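Local atomic coordinates of rhodopsin (Todarodes pacificus, PDB entry 2Z73), a protein that absorbs light through its bound retinal and, on isomerization of 11-cis to all-trans retinal, activates G-protein signalling to phospholipase C in squid vision. Residues Phe89-Ile94 / Lys99-Gly104; Ile168-Ile171 / Ala176-Leu179; Ile54-Phe59 / Asn75-Asp80; Thr196-Ile201 / Ala284-Leu289. All blocks are in the same frame, centred on the assembly; numbering follows the deposited sequence.

Contact 1: Phe89-Ile94 / Lys99-Gly104; sequences FPLMTI and KKWIFG
The ring of Phe103 is held between two aliphatic groups: Leu91 CD2 sits over one face as a CH-pi contact, 3.9 Å from the ring centroid and offset toward the rim, while Ile102 CG1 of its own segment covers the centre of the opposite face. This is the extracellular end of the second transmembrane helix of a rhodopsin-type receptor, where the chain turns back through the first extracellular loop and lays two aromatic side chains against the helix it has just left. At the edge of the Phe103 ring, in its plane, lies Ile94 CB, and the Ile94 CG2 branch comes within 3.5 Å of Phe103 CZ. The indole of Trp101 carries Phe103 CB over one face, toward the rim, and its six-membered ring borders Leu91, with Trp101 CH2 3.7 Å from Leu91 CB. Leu91 therefore serves both rings, its CB meeting the tryptophan and its CD2 the phenylalanine. Ile94 CG2, anti to the backbone N, also reaches Ile102 CD1 at 4.0 Å. A Schellman motif at Lys99 ends the helix and starts the turn; the amine of Lys99 forms a salt bridge with Asp31. Trp101 also meets Tyr111 of helix 104-138 edge-to-face. The rotation of the indole is held by a bond in its own plane, from Trp101 NE1 to Gly104 O (2.9 Å, N-H...O angle 161°), the donor standing above the carbonyl plane.

Contact 2: Ile168-Ile171 / Ala176-Leu179; sequences IGPI and AYTL
Apolar contact dominates the meeting of Pro170 with Tyr177. The pyrrolidine lies over one face of the phenol ring, its CG making a CH-pi contact 4.3 Å from the Tyr177 ring centroid and 25° off the ring normal. Pro170 CB comes lower, toward one side of the same ring, 3.4 Å from Tyr177 CD2. Ile171 adds a looser touch, its CD1 lying 4.2 Å from Tyr177 CD2. With CG of Tyr177 anti to the carbonyl carbon (chi1 -79°), the ring reaches back from the strand over the 3-10 segment that follows helix 149-167.

Against the backbone the proline comes closer still, with Pro170 CB 3.2 Å from Ala176 N, and these two residues also have the nearest CA atoms of the two segments.

Polar bonds work around this apolar centre. Ile171 N donates to Ile168 O (2.8 Å) within the 3-10 turn, and the Tyr177 hydroxyl is hydrogen-bonded to Ala167 O, which ties the far end of the ring to the last residue of helix 149-167, just before that turn. Tyr177 also touches the retinal, so Pro170 backs a ring of the chromophore pocket. The arrangement belongs to the opsin fold, where the second extracellular loop leaves the fourth transmembrane helix and enters the two-stranded antiparallel hairpin of 177-179 and 186-188.

Contact 3: Ile54-Phe59 / Asn75-Asp80; sequences IVIYLF and NLAFSD
Val55 is the first residue of 54-59 to meet the neighbouring helix, and it does so with both methyls: CG1 lies 3.5 Å from Ala77 CB and CG2 3.8 Å from the same atom. With chi1 at 32°, away from the staggered positions, both branches lie near that one methyl group. Val55 also touches Pro312 of helix 311-318.

One residue on, Ile56 meets the same methyl with its CG1, 3.5 Å from Ala77 CB. The extended end of the chain, chi2 near 180°, carries CD1 past the alanine to the backbone of Phe78, 3.7 Å from Phe78 CA, and to Phe78 CB at 4.1 Å. The phenylalanine ring itself leads away from this approach; a bound palmitic acid touches both Ile56 and Phe78.

The small Ala77 side chain thus meets two branched ones, and the nearest CA atoms, those of Ile56 and Ala77, are 6.3 Å apart. The short segments run antiparallel, their axes 8.9 Å apart at an angle of 151°. Such apolar packing of consecutive antiparallel helices, here the first and second transmembrane helices, is characteristic of the seven-helix bundle of rhodopsin-family receptors.

Contact 4: Thr196-Ile201 / Ala284-Leu289; sequences TTRSNI and AQFGPL
The backbones of 196-201 and 284-289 come nearest at Arg198 and Gln285, whose CA atoms are 7.6 Å apart, a gap bridged by side chains. Arg198 takes hold of both the side chain and the backbone of Gln285, through NE and NH2. Arg198 NE donates to Gln285 OE1 (3.1 Å, N-H...O angle 157°), approaching from above the plane of the amide, while Arg198 NH2 reaches Gln285 O (2.8 Å) almost straight down the carbonyl bond but with a more bent N-H...O angle of 131°. The guanidinium and amide planes stand nearly perpendicular, and the bend of the arginine chain at chi3 brings both nitrogens round to the glutamine.

The contact lies at the extracellular mouth of the seven-helix bundle, joining the start of the fifth transmembrane helix to the end of helix 246-286, which carries the sixth. On the inner side, Ile201 CD1 packs against the glutamine, 3.6 Å from Gln285 CD. The other end of that amide is held by the second extracellular loop: Gln285 NE2 is hydrogen-bonded to Ser192 O and Tyr190 O, so its rotation is set from both ends.

Phe286 covers one face of the guanidinium with a corner of its ring, the two planes inclined at 44°, and Phe286 CE2 lies 3.3 Å from Arg198 CZ.

In the fold
Along the chain the contacts follow one another as 3, 1, 2 and 4, all inside the seven-helix receptor domain. Contacts 1, 2 and 4 belong to the extracellular end, whereas contact 3 lies toward the cytoplasmic side between the first two transmembrane helices, its centre about 26 to 34 Å from theirs. Contact 2 is the middle of the extracellular three: its centre is about 17 Å from that of contact 1 and about 14 Å from that of contact 4. It touches both, through Leu179 against Trp101 and through Pro170 against Asn200. The end of the fourth transmembrane helix and the start of the second extracellular loop thus link the first extracellular loop to helix 195-224 beside the retinal.

Contact 1: Phe89-Ile94 / Lys99-Gly104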
# COMPACT_ATOMS: atom_id res chain seq x y z
N PHE A 89 9.66 1.92 14.84
CA PHE A 89 10.74 2.34 15.72
C PHE A 89 11.22 3.72 15.28
O PHE A 89 11.41 3.96 14.08
CB PHE A 89 11.90 1.34 15.68
CG PHE A 89 13.08 1.77 16.50
CD1 PHE A 89 14.09 2.54 15.92
CD2 PHE A 89 13.16 1.46 17.84
CE1 PHE A 89 15.16 3.00 16.69
CE2 PHE A 89 14.23 1.92 18.62
CZ PHE A 89 15.23 2.70 18.03
N PRO A 90 11.45 4.64 16.24
CA PRO A 90 11.30 4.47 17.69
C PRO A 90 10.04 5.06 18.34
O PRO A 90 9.77 4.80 19.51
CB PRO A 90 12.54 5.18 18.21
CG PRO A 90 12.53 6.41 17.37
CD PRO A 90 12.24 5.85 15.96
N LEU A 91 9.29 5.87 17.61
CA LEU A 91 8.11 6.51 18.19
C LEU A 91 7.12 5.56 18.90
O LEU A 91 6.69 5.85 20.02
CB LEU A 91 7.39 7.34 17.12
CG LEU A 91 8.22 8.52 16.57
CD1 LEU A 91 7.49 9.25 15.45
CD2 LEU A 91 8.55 9.47 17.69
N MET A 92 6.75 4.45 18.28
CA MET A 92 5.81 3.55 18.94
C MET A 92 6.52 2.54 19.81
O MET A 92 6.23 2.41 21.00
CB MET A 92 4.92 2.83 17.93
CG MET A 92 3.75 2.10 18.60
SD MET A 92 2.62 1.19 17.52
CE MET A 92 1.56 0.47 18.71
N THR A 93 7.46 1.81 19.22
CA THR A 93 8.20 0.80 19.95
C THR A 93 8.72 1.31 21.29
O THR A 93 8.53 0.65 22.31
CB THR A 93 9.37 0.28 19.10
OG1 THR A 93 8.85 -0.21 17.86
CG2 THR A 93 10.12 -0.85 19.83
N ILE A 94 9.36 2.47 21.29
CA ILE A 94 9.89 3.03 22.53
C ILE A 94 8.75 3.38 23.47
O ILE A 94 8.84 3.16 24.67
CB ILE A 94 10.77 4.28 22.26
CG1 ILE A 94 12.08 3.85 21.59
CG2 ILE A 94 11.08 5.02 23.55
CD1 ILE A 94 12.90 2.89 22.41
N LYS A 99 5.38 2.02 28.32
CA LYS A 99 3.95 2.04 28.57
C LYS A 99 3.43 3.47 28.55
O LYS A 99 2.52 3.82 29.29
CB LYS A 99 3.66 1.38 29.92
CG LYS A 99 4.07 -0.10 29.92
CD LYS A 99 4.68 -0.56 31.22
CE LYS A 99 3.65 -0.64 32.33
NZ LYS A 99 4.27 -1.18 33.57
N LYS A 100 4.01 4.30 27.68
CA LYS A 100 3.61 5.70 27.55
C LYS A 100 4.25 6.41 26.36
O LYS A 100 5.39 6.11 26.00
CB LYS A 100 3.97 6.45 28.83
CG LYS A 100 3.59 7.92 28.82
CD LYS A 100 3.63 8.52 30.22
CE LYS A 100 2.69 7.77 31.17
NZ LYS A 100 1.31 7.67 30.62
N TRP A 101 3.51 7.34 25.75
CA TRP A 101 4.02 8.12 24.62
C TRP A 101 4.78 9.31 25.17
O TRP A 101 4.19 10.29 25.63
CB TRP A 101 2.87 8.61 23.72
CG TRP A 101 3.33 9.53 22.60
CD1 TRP A 101 3.53 10.88 22.68
CD2 TRP A 101 3.65 9.15 21.25
NE1 TRP A 101 3.95 11.36 21.47
CE2 TRP A 101 4.04 10.33 20.57
CE3 TRP A 101 3.65 7.93 20.56
CZ2 TRP A 101 4.43 10.33 19.22
CZ3 TRP A 101 4.04 7.93 19.20
CH2 TRP A 101 4.42 9.12 18.55
N ILE A 102 6.10 9.22 25.13
CA ILE A 102 6.99 10.25 25.66
C ILE A 102 7.54 11.24 24.64
O ILE A 102 8.48 11.95 24.94
CB ILE A 102 8.22 9.62 26.32
CG1 ILE A 102 8.99 8.80 25.26
CG2 ILE A 102 7.80 8.75 27.49
CD1 ILE A 102 10.39 8.39 25.65
N PHE A 103 6.96 11.30 23.44
CA PHE A 103 7.52 12.18 22.43
C PHE A 103 6.79 13.48 22.15
O PHE A 103 7.13 14.19 21.20
CB PHE A 103 7.71 11.39 21.13
CG PHE A 103 8.58 10.17 21.29
CD1 PHE A 103 9.96 10.31 21.46
CD2 PHE A 103 8.02 8.90 21.33
CE1 PHE A 103 10.76 9.18 21.68
CE2 PHE A 103 8.81 7.77 21.54
CZ PHE A 103 10.18 7.91 21.72
N GLY A 104 5.82 13.81 22.99
CA GLY A 104 5.10 15.06 22.82
C GLY A 104 4.01 15.09 21.78
O GLY A 104 3.94 14.23 20.91

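Contact 2: Ile168-Ile171 / Ala176-Leu179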
# COMPACT_ATOMS: atom_id res chain seq x y z
N ILE A 168 -4.08 16.10 5.75
CA ILE A 168 -3.67 17.31 6.46
C ILE A 168 -4.77 18.02 7.24
O ILE A 168 -4.49 18.93 8.03
CB ILE A 168 -3.00 18.30 5.49
CG1 ILE A 168 -2.09 19.24 6.28
CG2 ILE A 168 -4.05 19.08 4.70
CD1 ILE A 168 -1.01 19.91 5.44
N GLY A 169 -6.02 17.61 7.03
CA GLY A 169 -7.12 18.25 7.73
C GLY A 169 -6.85 18.44 9.21
O GLY A 169 -6.76 19.58 9.68
N PRO A 170 -6.70 17.36 9.97
CA PRO A 170 -6.44 17.44 11.41
C PRO A 170 -5.27 18.35 11.78
O PRO A 170 -5.18 18.83 12.92
CB PRO A 170 -6.19 15.99 11.79
CG PRO A 170 -7.10 15.26 10.87
CD PRO A 170 -6.80 15.95 9.56
N ILE A 171 -4.37 18.60 10.83
CA ILE A 171 -3.23 19.46 11.10
C ILE A 171 -3.72 20.89 11.28
O ILE A 171 -3.10 21.68 11.99
CB ILE A 171 -2.20 19.40 9.96
CG1 ILE A 171 -1.58 18.01 9.90
CG2 ILE A 171 -1.13 20.48 10.14
CD1 ILE A 171 -0.85 17.60 11.16
N ALA A 176 -8.46 15.72 14.10
CA ALA A 176 -7.35 15.72 15.02
C ALA A 176 -6.59 14.41 15.03
O ALA A 176 -7.11 13.35 14.68
CB ALA A 176 -7.83 16.06 16.42
N TYR A 177 -5.33 14.51 15.45
CA TYR A 177 -4.45 13.37 15.56
C TYR A 177 -4.08 13.26 17.03
O TYR A 177 -3.44 14.14 17.59
CB TYR A 177 -3.20 13.58 14.71
CG TYR A 177 -3.43 13.31 13.24
CD1 TYR A 177 -3.81 12.04 12.82
CD2 TYR A 177 -3.25 14.30 12.28
CE1 TYR A 177 -4.00 11.75 11.47
CE2 TYR A 177 -3.43 14.02 10.91
CZ TYR A 177 -3.80 12.73 10.52
OH TYR A 177 -3.95 12.40 9.20
N THR A 178 -4.50 12.18 17.66
CA THR A 178 -4.21 12.00 19.06
C THR A 178 -3.96 10.53 19.37
O THR A 178 -3.89 9.71 18.45
CB THR A 178 -5.40 12.54 19.90
OG1 THR A 178 -5.20 12.24 21.29
CG2 THR A 178 -6.71 11.92 19.43
N LEU A 179 -3.81 10.20 20.65
CA LEU A 179 -3.56 8.83 21.05
C LEU A 179 -4.82 7.95 20.93
O LEU A 179 -5.95 8.44 20.93
CB LEU A 179 -3.07 8.81 22.50
CG LEU A 179 -1.88 9.73 22.80
CD1 LEU A 179 -1.92 10.13 24.27
CD2 LEU A 179 -0.56 9.06 22.43

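Contact 3: Ile54-Phe59 / Asn75-Asp80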
# COMPACT_ATOMS: atom_id res chain seq x y z
N ILE A 54 14.91 -2.38 -0.53
CA ILE A 54 15.36 -3.25 -1.59
C ILE A 54 14.63 -3.00 -2.90
O ILE A 54 15.26 -2.94 -3.96
CB ILE A 54 15.18 -4.72 -1.22
CG1 ILE A 54 15.98 -5.03 0.05
CG2 ILE A 54 15.62 -5.60 -2.37
CD1 ILE A 54 15.97 -6.48 0.44
N VAL A 55 13.31 -2.85 -2.85
CA VAL A 55 12.57 -2.61 -4.07
C VAL A 55 13.00 -1.27 -4.65
O VAL A 55 13.31 -1.18 -5.84
CB VAL A 55 11.01 -2.68 -3.85
CG1 VAL A 55 10.65 -2.21 -2.47
CG2 VAL A 55 10.28 -1.85 -4.91
N ILE A 56 13.07 -0.24 -3.82
CA ILE A 56 13.51 1.06 -4.31
C ILE A 56 14.92 0.98 -4.90
O ILE A 56 15.18 1.54 -5.97
CB ILE A 56 13.52 2.12 -3.20
CG1 ILE A 56 12.10 2.35 -2.67
CG2 ILE A 56 14.13 3.41 -3.74
CD1 ILE A 56 12.03 3.40 -1.57
N TYR A 57 15.83 0.31 -4.19
CA TYR A 57 17.20 0.17 -4.65
C TYR A 57 17.24 -0.57 -5.98
O TYR A 57 17.70 -0.03 -6.98
CB TYR A 57 18.05 -0.57 -3.61
CG TYR A 57 19.49 -0.82 -4.01
CD1 TYR A 57 19.94 -2.11 -4.31
CD2 TYR A 57 20.41 0.23 -4.10
CE1 TYR A 57 21.25 -2.35 -4.68
CE2 TYR A 57 21.72 -0.00 -4.47
CZ TYR A 57 22.14 -1.29 -4.76
OH TYR A 57 23.44 -1.53 -5.14
N LEU A 58 16.73 -1.80 -5.98
CA LEU A 58 16.71 -2.62 -7.19
C LEU A 58 15.95 -2.00 -8.37
O LEU A 58 16.45 -2.01 -9.50
CB LEU A 58 16.12 -4.00 -6.87
CG LEU A 58 17.11 -5.16 -6.73
CD1 LEU A 58 18.42 -4.69 -6.14
CD2 LEU A 58 16.49 -6.26 -5.88
N PHE A 59 14.76 -1.44 -8.13
CA PHE A 59 14.01 -0.86 -9.23
C PHE A 59 14.63 0.40 -9.84
O PHE A 59 14.55 0.59 -11.05
CB PHE A 59 12.55 -0.58 -8.82
CG PHE A 59 11.61 -1.74 -9.08
CD1 PHE A 59 11.57 -2.84 -8.24
CD2 PHE A 59 10.78 -1.73 -10.20
CE1 PHE A 59 10.72 -3.92 -8.50
CE2 PHE A 59 9.93 -2.80 -10.47
CZ PHE A 59 9.89 -3.90 -9.62
N ASN A 75 7.33 4.56 -6.03
CA ASN A 75 6.56 5.50 -5.22
C ASN A 75 5.85 4.76 -4.08
O ASN A 75 5.82 5.25 -2.94
CB ASN A 75 5.53 6.24 -6.09
CG ASN A 75 4.76 7.28 -5.31
OD1 ASN A 75 5.31 8.30 -4.89
ND2 ASN A 75 3.47 7.02 -5.09
N LEU A 76 5.30 3.59 -4.40
CA LEU A 76 4.60 2.76 -3.42
C LEU A 76 5.59 2.32 -2.33
O LEU A 76 5.28 2.35 -1.14
CB LEU A 76 4.03 1.53 -4.10
CG LEU A 76 2.69 0.96 -3.65
CD1 LEU A 76 2.56 -0.47 -4.16
CD2 LEU A 76 2.57 0.97 -2.13
N ALA A 77 6.78 1.89 -2.74
CA ALA A 77 7.79 1.44 -1.81
C ALA A 77 8.27 2.57 -0.91
O ALA A 77 8.57 2.34 0.26
CB ALA A 77 8.96 0.82 -2.55
N PHE A 78 8.37 3.78 -1.45
CA PHE A 78 8.83 4.92 -0.65
C PHE A 78 7.75 5.16 0.41
O PHE A 78 8.04 5.42 1.58
CB PHE A 78 8.97 6.18 -1.51
CG PHE A 78 9.43 7.39 -0.74
CD1 PHE A 78 10.75 7.79 -0.78
CD2 PHE A 78 8.54 8.10 0.06
CE1 PHE A 78 11.19 8.88 -0.03
CE2 PHE A 78 8.97 9.19 0.82
CZ PHE A 78 10.29 9.57 0.77
N SER A 79 6.51 5.08 -0.04
CA SER A 79 5.36 5.26 0.81
C SER A 79 5.40 4.26 1.95
O SER A 79 5.33 4.63 3.13
CB SER A 79 4.08 5.04 -0.01
OG SER A 79 2.92 5.24 0.76
N ASP A 80 5.50 2.98 1.61
CA ASP A 80 5.54 1.93 2.62
C ASP A 80 6.79 2.00 3.47
O ASP A 80 6.77 1.65 4.67
CB ASP A 80 5.41 0.57 1.94
CG ASP A 80 4.08 0.40 1.25
OD1 ASP A 80 3.93 -0.53 0.43
OD2 ASP A 80 3.17 1.21 1.54

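Contact 4: Thr196-Ile201 / Ala284-Leu289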
# COMPACT_ATOMS: atom_id res chain seq x y z
N THR A 196 -17.28 19.26 12.72
CA THR A 196 -15.94 19.33 12.15
C THR A 196 -15.28 17.96 12.03
O THR A 196 -14.94 17.53 10.93
CB THR A 196 -15.02 20.22 13.02
OG1 THR A 196 -15.64 21.50 13.21
CG2 THR A 196 -13.66 20.40 12.34
N THR A 197 -15.11 17.28 13.16
CA THR A 197 -14.47 15.97 13.17
C THR A 197 -15.14 14.96 12.25
O THR A 197 -14.46 14.23 11.51
CB THR A 197 -14.45 15.36 14.58
OG1 THR A 197 -13.86 16.29 15.51
CG2 THR A 197 -13.64 14.07 14.57
N ARG A 198 -16.47 14.92 12.28
CA ARG A 198 -17.21 13.97 11.46
C ARG A 198 -17.08 14.19 9.97
O ARG A 198 -17.05 13.24 9.20
CB ARG A 198 -18.69 13.97 11.86
CG ARG A 198 -19.56 13.00 11.08
CD ARG A 198 -20.91 12.80 11.75
NE ARG A 198 -20.82 11.92 12.91
CZ ARG A 198 -21.85 11.59 13.68
NH1 ARG A 198 -23.05 12.08 13.43
NH2 ARG A 198 -21.68 10.76 14.71
N SER A 199 -17.01 15.45 9.55
CA SER A 199 -16.87 15.76 8.13
C SER A 199 -15.50 15.32 7.63
O SER A 199 -15.37 14.78 6.53
CB SER A 199 -17.06 17.27 7.87
OG SER A 199 -16.22 18.06 8.70
N ASN A 200 -14.48 15.55 8.45
CA ASN A 200 -13.13 15.15 8.09
C ASN A 200 -13.06 13.63 7.99
O ASN A 200 -12.39 13.09 7.11
CB ASN A 200 -12.12 15.67 9.10
CG ASN A 200 -10.69 15.40 8.67
OD1 ASN A 200 -9.98 14.61 9.29
ND2 ASN A 200 -10.26 16.06 7.60
N ILE A 201 -13.73 12.93 8.90
CA ILE A 201 -13.74 11.47 8.85
C ILE A 201 -14.42 11.04 7.55
O ILE A 201 -13.88 10.24 6.79
CB ILE A 201 -14.51 10.84 10.02
CG1 ILE A 201 -13.74 11.04 11.32
CG2 ILE A 201 -14.75 9.37 9.75
CD1 ILE A 201 -14.41 10.45 12.52
N ALA A 284 -16.96 3.52 16.35
CA ALA A 284 -16.67 4.51 17.38
C ALA A 284 -17.26 5.87 17.03
O ALA A 284 -17.59 6.66 17.92
CB ALA A 284 -15.16 4.63 17.57
N GLN A 285 -17.42 6.15 15.74
CA GLN A 285 -17.95 7.44 15.32
C GLN A 285 -19.44 7.41 15.02
O GLN A 285 -20.10 8.46 15.00
CB GLN A 285 -17.19 7.92 14.08
CG GLN A 285 -17.73 9.19 13.43
CD GLN A 285 -17.51 10.42 14.28
OE1 GLN A 285 -17.90 11.52 13.91
NE2 GLN A 285 -16.86 10.24 15.43
N PHE A 286 -19.99 6.22 14.80
CA PHE A 286 -21.41 6.09 14.47
C PHE A 286 -22.17 5.02 15.24
O PHE A 286 -23.40 5.05 15.27
CB PHE A 286 -21.57 5.81 12.98
CG PHE A 286 -21.15 6.95 12.10
CD1 PHE A 286 -20.21 6.74 11.09
CD2 PHE A 286 -21.71 8.21 12.23
CE1 PHE A 286 -19.85 7.76 10.24
CE2 PHE A 286 -21.36 9.24 11.38
CZ PHE A 286 -20.43 9.02 10.37
N GLY A 287 -21.46 4.08 15.85
CA GLY A 287 -22.13 3.02 16.58
C GLY A 287 -21.83 2.94 18.06
O GLY A 287 -21.55 3.95 18.71
N PRO A 288 -21.88 1.72 18.63
CA PRO A 288 -21.62 1.47 20.05
C PRO A 288 -20.17 1.72 20.46
O PRO A 288 -19.32 0.82 20.36
CB PRO A 288 -22.00 -0.00 20.21
CG PRO A 288 -23.00 -0.22 19.14
CD PRO A 288 -22.41 0.52 17.98
N LEU A 289 -19.87 2.92 20.93
CA LEU A 289 -18.52 3.23 21.36
C LEU A 289 -18.06 2.23 22.41
O LEU A 289 -16.87 2.03 22.59
CB LEU A 289 -18.43 4.63 21.95
CG LEU A 289 -17.07 5.06 22.52
CD1 LEU A 289 -16.05 5.23 21.39
CD2 LEU A 289 -17.22 6.36 23.30